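Local coordinates for protein glycosyl hydrolase family 10 (Bacteroides intestinalis DSM 17393, PDB 4QPW) that binds xylo-oligosaccharides, and probably xylan, through this carbohydrate-binding module, one piece of a larger enzyme that probably hydrolyses glycosidic bonds in the polysaccharide, at residues D5-F17 with I54-I66. Numbering follows the deposited sequence.
Sequences DYEIDYSTAGYSF and IQYHTADNLPIEI. With XYP (beta-D-xylopyranose), chain B; XYP (beta-D-xylopyranose), chain C.
Tyr10 and Tyr15 each reach across to a backbone carbonyl of the 54-66 segment, joining the two sheets of a beta-sandwich carbohydrate-binding module. Residues 5-17 hold the last part of strand 3-9 of one sheet and the loop after it. Residues 54-66 begin in strand 54-57 of the other. Tyr10 OH donates to Thr58 O at 2.7 Å, from above the carbonyl plane. Tyr15 OH donates to His57 O at 2.8 Å and lies closer to that carbonyl's plane, tilted by 22°. Two consecutive carbonyls, of His57 and Thr58, are thus satisfied by tyrosine hydroxyls. Thr58 OG1 has its partner in Thr123.

The hydroxyl oxygen of Tyr6 accepts a nearly straight hydrogen bond from Asp60 N (N to OH 3.2 Å, 173°). Water 2 links the same hydroxyl to Asn61 OD1. With CG anti to the backbone N (chi1 173°), the Tyr6 ring presents one face to Leu62, whose CD2 sits over its centre, 3.7 Å from the centroid, in a CH-pi contact. A leucine in place of Tyr6 would probably leave Asp60 N without its acceptor and water 2 without one anchor. Phe17 lays a ring face against the backbone at Asp60 N.

On the sugar side, Gln55 uses both ends of its amide: OE1 accepts from O2 of the chain B xylose at 2.6 Å, and NE2 donates to O4 of the chain C xylose at 3.1 Å.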
loop_
_atom_site.group_PDB
_atom_site.type_symbol
_atom_site.label_atom_id
_atom_site.label_comp_id
_atom_site.label_asym_id
_atom_site.label_seq_id
_atom_site.Cartn_x
_atom_site.Cartn_y
_atom_site.Cartn_z
ATOM N N ASP A 5 -10.932 -11.513 -5.060
ATOM C CA ASP A 5 -11.284 -11.923 -3.690
ATOM C C ASP A 5 -11.655 -10.726 -2.842
ATOM O O ASP A 5 -12.581 -10.831 -1.969
ATOM C CB ASP A 5 -10.084 -12.648 -3.040
ATOM C CG ASP A 5 -9.755 -13.892 -3.691
ATOM O OD1 ASP A 5 -10.525 -14.873 -3.398
ATOM O OD2 ASP A 5 -8.847 -14.008 -4.463
ATOM N N TYR A 6 -10.984 -9.599 -3.010
ATOM C CA TYR A 6 -11.081 -8.410 -2.133
ATOM C C TYR A 6 -10.744 -7.194 -2.929
ATOM O O TYR A 6 -9.736 -7.219 -3.726
ATOM C CB TYR A 6 -10.118 -8.556 -0.974
ATOM C CG TYR A 6 -9.951 -7.386 -0.051
ATOM C CD1 TYR A 6 -9.189 -6.325 -0.392
ATOM C CD2 TYR A 6 -10.561 -7.342 1.216
ATOM C CE1 TYR A 6 -9.072 -5.196 0.432
ATOM C CE2 TYR A 6 -10.373 -6.262 2.085
ATOM C CZ TYR A 6 -9.647 -5.197 1.678
ATOM O OH TYR A 6 -9.431 -4.095 2.484
ATOM N N GLU A 7 -11.426 -6.113 -2.729
ATOM C CA GLU A 7 -11.018 -4.813 -3.299
ATOM C C GLU A 7 -11.312 -3.725 -2.294
ATOM O O GLU A 7 -12.412 -3.682 -1.661
ATOM C CB GLU A 7 -11.783 -4.515 -4.553
ATOM C CG GLU A 7 -11.753 -3.128 -5.146
ATOM C CD GLU A 7 -12.884 -3.024 -6.132
ATOM O OE1 GLU A 7 -12.606 -3.363 -7.244
ATOM O OE2 GLU A 7 -14.012 -2.712 -5.786
ATOM N N ILE A 8 -10.474 -2.735 -2.236
ATOM C CA ILE A 8 -10.788 -1.346 -1.590
ATOM C C ILE A 8 -10.465 -0.390 -2.726
ATOM O O ILE A 8 -9.337 -0.398 -3.327
ATOM C CB ILE A 8 -9.988 -1.119 -0.342
ATOM C CG1 ILE A 8 -10.405 0.149 0.410
ATOM C CG2 ILE A 8 -8.478 -1.218 -0.425
ATOM C CD1 ILE A 8 -11.746 -0.002 1.107
ATOM N N ASP A 9 -11.414 0.454 -3.115
ATOM C CA ASP A 9 -11.309 1.359 -4.211
ATOM C C ASP A 9 -11.412 2.792 -3.686
ATOM O O ASP A 9 -12.511 3.299 -3.347
ATOM C CB ASP A 9 -12.357 1.052 -5.274
ATOM C CG ASP A 9 -12.332 2.008 -6.401
ATOM O OD1 ASP A 9 -11.397 2.811 -6.574
ATOM O OD2 ASP A 9 -13.299 1.977 -7.256
ATOM N N TYR A 10 -10.313 3.535 -3.634
ATOM C CA TYR A 10 -10.234 4.867 -3.068
ATOM C C TYR A 10 -10.822 5.913 -4.025
ATOM O O TYR A 10 -11.012 7.081 -3.625
ATOM C CB TYR A 10 -8.846 5.250 -2.661
ATOM C CG TYR A 10 -8.319 4.352 -1.550
ATOM C CD1 TYR A 10 -8.868 4.393 -0.268
ATOM C CD2 TYR A 10 -7.290 3.475 -1.774
ATOM C CE1 TYR A 10 -8.413 3.583 0.710
ATOM C CE2 TYR A 10 -6.827 2.643 -0.748
ATOM C CZ TYR A 10 -7.392 2.692 0.508
ATOM O OH TYR A 10 -6.925 1.920 1.538
ATOM N N SER A 11 -11.231 5.482 -5.221
ATOM C CA SER A 11 -11.982 6.324 -6.160
ATOM C C SER A 11 -13.124 6.846 -5.418
ATOM O O SER A 11 -13.536 8.029 -5.704
ATOM C CB SER A 11 -12.489 5.531 -7.430
ATOM O OG SER A 11 -11.403 4.795 -8.159
ATOM N N THR A 12 -13.814 6.068 -4.594
ATOM C CA THR A 12 -14.887 6.419 -3.771
ATOM C C THR A 12 -14.674 6.213 -2.258
ATOM O O THR A 12 -15.189 7.063 -1.504
ATOM C CB THR A 12 -16.169 5.676 -4.182
ATOM O OG1 THR A 12 -15.986 4.254 -4.060
ATOM C CG2 THR A 12 -16.545 5.981 -5.714
ATOM N N ALA A 13 -14.038 5.130 -1.768
ATOM C CA ALA A 13 -13.866 4.861 -0.333
ATOM C C ALA A 13 -13.059 5.891 0.384
ATOM O O ALA A 13 -12.066 6.391 -0.188
ATOM C CB ALA A 13 -13.138 3.524 -0.129
ATOM N N GLY A 14 -13.395 6.219 1.622
ATOM C CA GLY A 14 -12.505 6.974 2.488
ATOM C C GLY A 14 -11.418 6.113 3.086
ATOM O O GLY A 14 -11.227 4.962 2.625
ATOM N N TYR A 15 -10.704 6.648 4.024
ATOM C CA TYR A 15 -9.594 5.990 4.650
ATOM C C TYR A 15 -9.716 5.922 6.137
ATOM O O TYR A 15 -9.757 6.979 6.817
ATOM C CB TYR A 15 -8.228 6.642 4.267
ATOM C CG TYR A 15 -7.029 5.910 4.765
ATOM C CD1 TYR A 15 -6.658 4.697 4.192
ATOM C CD2 TYR A 15 -6.285 6.349 5.806
ATOM C CE1 TYR A 15 -5.536 3.982 4.601
ATOM C CE2 TYR A 15 -5.195 5.669 6.254
ATOM C CZ TYR A 15 -4.807 4.478 5.659
ATOM O OH TYR A 15 -3.675 3.839 6.159
ATOM N N SER A 16 -9.737 4.722 6.700
ATOM C CA SER A 16 -9.862 4.514 8.118
ATOM C C SER A 16 -8.846 3.506 8.637
ATOM O O SER A 16 -8.871 3.128 9.826
ATOM C CB SER A 16 -11.264 4.013 8.491
ATOM O OG SER A 16 -12.271 4.963 8.195
ATOM N N PHE A 17 -7.880 3.044 7.850
ATOM C CA PHE A 17 -7.003 1.956 8.251
ATOM C C PHE A 17 -5.869 2.407 9.179
ATOM O O PHE A 17 -5.563 3.625 9.271
ATOM C CB PHE A 17 -6.436 1.243 7.042
ATOM C CG PHE A 17 -7.447 0.524 6.152
ATOM C CD1 PHE A 17 -8.420 -0.303 6.694
ATOM C CD2 PHE A 17 -7.386 0.650 4.777
ATOM C CE1 PHE A 17 -9.289 -0.970 5.861
ATOM C CE2 PHE A 17 -8.274 -0.039 3.968
ATOM C CZ PHE A 17 -9.237 -0.846 4.503
ATOM N N ILE A 54 7.441 5.693 7.967
ATOM C CA ILE A 54 6.137 6.103 7.409
ATOM C C ILE A 54 5.493 4.813 6.919
ATOM O O ILE A 54 5.939 4.267 5.870
ATOM C CB ILE A 54 6.253 7.123 6.364
ATOM C CG1 ILE A 54 6.998 8.384 6.875
ATOM C CG2 ILE A 54 4.858 7.498 5.862
ATOM C CD1 ILE A 54 7.221 9.433 5.834
ATOM N N GLN A 55 4.594 4.262 7.717
ATOM C CA GLN A 55 3.983 2.925 7.408
ATOM C C GLN A 55 2.512 2.981 7.606
ATOM O O GLN A 55 1.988 3.731 8.463
ATOM C CB GLN A 55 4.651 1.825 8.226
ATOM C CG GLN A 55 4.450 1.964 9.735
ATOM C CD GLN A 55 5.063 0.834 10.513
ATOM O OE1 GLN A 55 5.190 -0.298 10.041
ATOM N NE2 GLN A 55 5.513 1.137 11.742
ATOM N N TYR A 56 1.775 2.225 6.766
ATOM C CA TYR A 56 0.338 2.383 6.713
ATOM C C TYR A 56 -0.253 1.145 6.073
ATOM O O TYR A 56 0.299 0.609 5.105
ATOM C CB TYR A 56 -0.032 3.680 5.949
ATOM C CG TYR A 56 0.744 3.970 4.702
ATOM C CD1 TYR A 56 2.011 4.608 4.771
ATOM C CD2 TYR A 56 0.320 3.611 3.439
ATOM C CE1 TYR A 56 2.809 4.784 3.690
ATOM C CE2 TYR A 56 1.061 3.827 2.344
ATOM C CZ TYR A 56 2.332 4.402 2.431
ATOM O OH TYR A 56 3.064 4.639 1.287
ATOM N N HIS A 57 -1.412 0.754 6.555
ATOM C CA HIS A 57 -2.152 -0.319 5.852
ATOM C C HIS A 57 -2.888 0.311 4.717
ATOM O O HIS A 57 -3.578 1.351 4.845
ATOM C CB HIS A 57 -3.172 -0.975 6.776
ATOM C CG HIS A 57 -2.563 -1.755 7.908
ATOM N ND1 HIS A 57 -3.381 -2.369 8.844
ATOM C CD2 HIS A 57 -1.266 -2.011 8.249
ATOM C CE1 HIS A 57 -2.597 -2.960 9.739
ATOM N NE2 HIS A 57 -1.331 -2.757 9.423
ATOM N N THR A 58 -2.820 -0.315 3.542
ATOM C CA THR A 58 -3.609 0.117 2.369
ATOM C C THR A 58 -4.776 -0.781 2.092
ATOM O O THR A 58 -5.649 -0.440 1.233
ATOM C CB THR A 58 -2.687 0.252 1.146
ATOM O OG1 THR A 58 -2.021 -0.982 0.910
ATOM C CG2 THR A 58 -1.710 1.356 1.277
ATOM N N ALA A 59 -4.900 -1.879 2.817
ATOM C CA ALA A 59 -6.010 -2.838 2.789
ATOM C C ALA A 59 -5.885 -3.651 4.090
ATOM O O ALA A 59 -4.805 -3.706 4.693
ATOM C CB ALA A 59 -5.935 -3.771 1.579
ATOM N N ASP A 60 -6.974 -4.292 4.486
ATOM C CA ASP A 60 -7.008 -5.021 5.776
ATOM C C ASP A 60 -8.093 -6.052 5.696
ATOM O O ASP A 60 -8.843 -6.144 4.699
ATOM C CB ASP A 60 -7.330 -3.950 6.882
ATOM C CG ASP A 60 -7.079 -4.383 8.288
ATOM O OD1 ASP A 60 -6.588 -5.447 8.522
ATOM O OD2 ASP A 60 -7.540 -3.535 9.155
ATOM N N ASN A 61 -8.183 -6.911 6.718
ATOM C CA ASN A 61 -9.272 -7.891 6.785
ATOM C C ASN A 61 -9.230 -8.815 5.565
ATOM O O ASN A 61 -10.287 -9.184 5.014
ATOM C CB ASN A 61 -10.665 -7.191 6.879
ATOM C CG ASN A 61 -10.675 -5.954 7.786
ATOM O OD1 ASN A 61 -10.547 -4.877 7.350
ATOM N ND2 ASN A 61 -10.733 -6.229 9.108
ATOM N N LEU A 62 -8.053 -9.223 5.146
ATOM C CA LEU A 62 -7.938 -9.934 3.870
ATOM C C LEU A 62 -8.479 -11.331 3.928
ATOM O O LEU A 62 -8.214 -12.055 4.939
ATOM C CB LEU A 62 -6.502 -9.906 3.400
ATOM C CG LEU A 62 -5.860 -8.553 3.152
ATOM C CD1 LEU A 62 -4.398 -8.738 2.770
ATOM C CD2 LEU A 62 -6.624 -7.733 2.127
ATOM N N PRO A 63 -9.050 -11.841 2.866
ATOM C CA PRO A 63 -9.670 -13.206 2.861
ATOM C C PRO A 63 -8.663 -14.185 2.330
ATOM O O PRO A 63 -8.927 -14.746 1.119
ATOM C CB PRO A 63 -10.798 -13.058 1.880
ATOM C CG PRO A 63 -10.216 -12.089 0.824
ATOM C CD PRO A 63 -9.482 -11.070 1.689
ATOM N N ILE A 64 -7.450 -14.213 2.706
ATOM C CA ILE A 64 -6.406 -15.078 2.209
ATOM C C ILE A 64 -6.140 -16.218 3.199
ATOM O O ILE A 64 -6.241 -16.059 4.401
ATOM C CB ILE A 64 -5.151 -14.323 1.776
ATOM C CG1 ILE A 64 -4.496 -13.590 2.908
ATOM C CG2 ILE A 64 -5.386 -13.390 0.571
ATOM C CD1 ILE A 64 -3.271 -12.711 2.515
ATOM N N GLU A 65 -5.789 -17.358 2.603
ATOM C CA GLU A 65 -5.581 -18.639 3.375
ATOM C C GLU A 65 -4.196 -19.103 3.120
ATOM O O GLU A 65 -3.660 -19.106 2.027
ATOM C CB GLU A 65 -6.562 -19.666 2.848
ATOM C CG GLU A 65 -8.014 -19.266 3.060
ATOM C CD GLU A 65 -8.950 -20.201 2.274
ATOM O OE1 GLU A 65 -9.173 -21.250 2.837
ATOM O OE2 GLU A 65 -9.319 -19.981 1.112
ATOM N N ILE A 66 -3.524 -19.581 4.223
ATOM C CA ILE A 66 -2.137 -19.982 4.137
ATOM C C ILE A 66 -1.882 -21.010 3.018
ATOM O O ILE A 66 -2.644 -21.959 2.894
ATOM C CB ILE A 66 -1.649 -20.543 5.541
ATOM C CG1 ILE A 66 -0.130 -20.783 5.514
ATOM C CG2 ILE A 66 -2.430 -21.799 5.990
ATOM C CD1 ILE A 66 0.431 -21.196 6.860
HETATM C C1 XYP B . 7.333 -2.270 12.927
HETATM C C2 XYP B . 7.513 -2.145 11.441
HETATM C C3 XYP B . 8.653 -3.017 10.938
HETATM C C4 XYP B . 9.923 -2.677 11.761
HETATM C C5 XYP B . 9.599 -2.728 13.207
HETATM O O2 XYP B . 6.322 -2.559 10.768
HETATM O O3 XYP B . 8.853 -2.770 9.516
HETATM O O4 XYP B . 10.929 -3.620 11.367
HETATM O O5 XYP B . 8.586 -1.812 13.567
HETATM C C1 XYP C . 3.031 -2.277 15.497
HETATM C C2 XYP C . 3.755 -1.012 16.029
HETATM C C3 XYP C . 4.754 -0.639 14.958
HETATM C C4 XYP C . 5.585 -1.779 14.485
HETATM C C5 XYP C . 4.715 -2.944 14.053
HETATM O O2 XYP C . 2.872 0.059 16.324
HETATM O O3 XYP C . 5.625 0.443 15.414
HETATM O O4 XYP C . 6.353 -1.366 13.332
HETATM O O5 XYP C . 3.857 -3.328 15.151
HETATM O O HOH W 1 -10.464 -15.452 -0.701
HETATM O O HOH W 2 -10.991 -3.883 4.690
#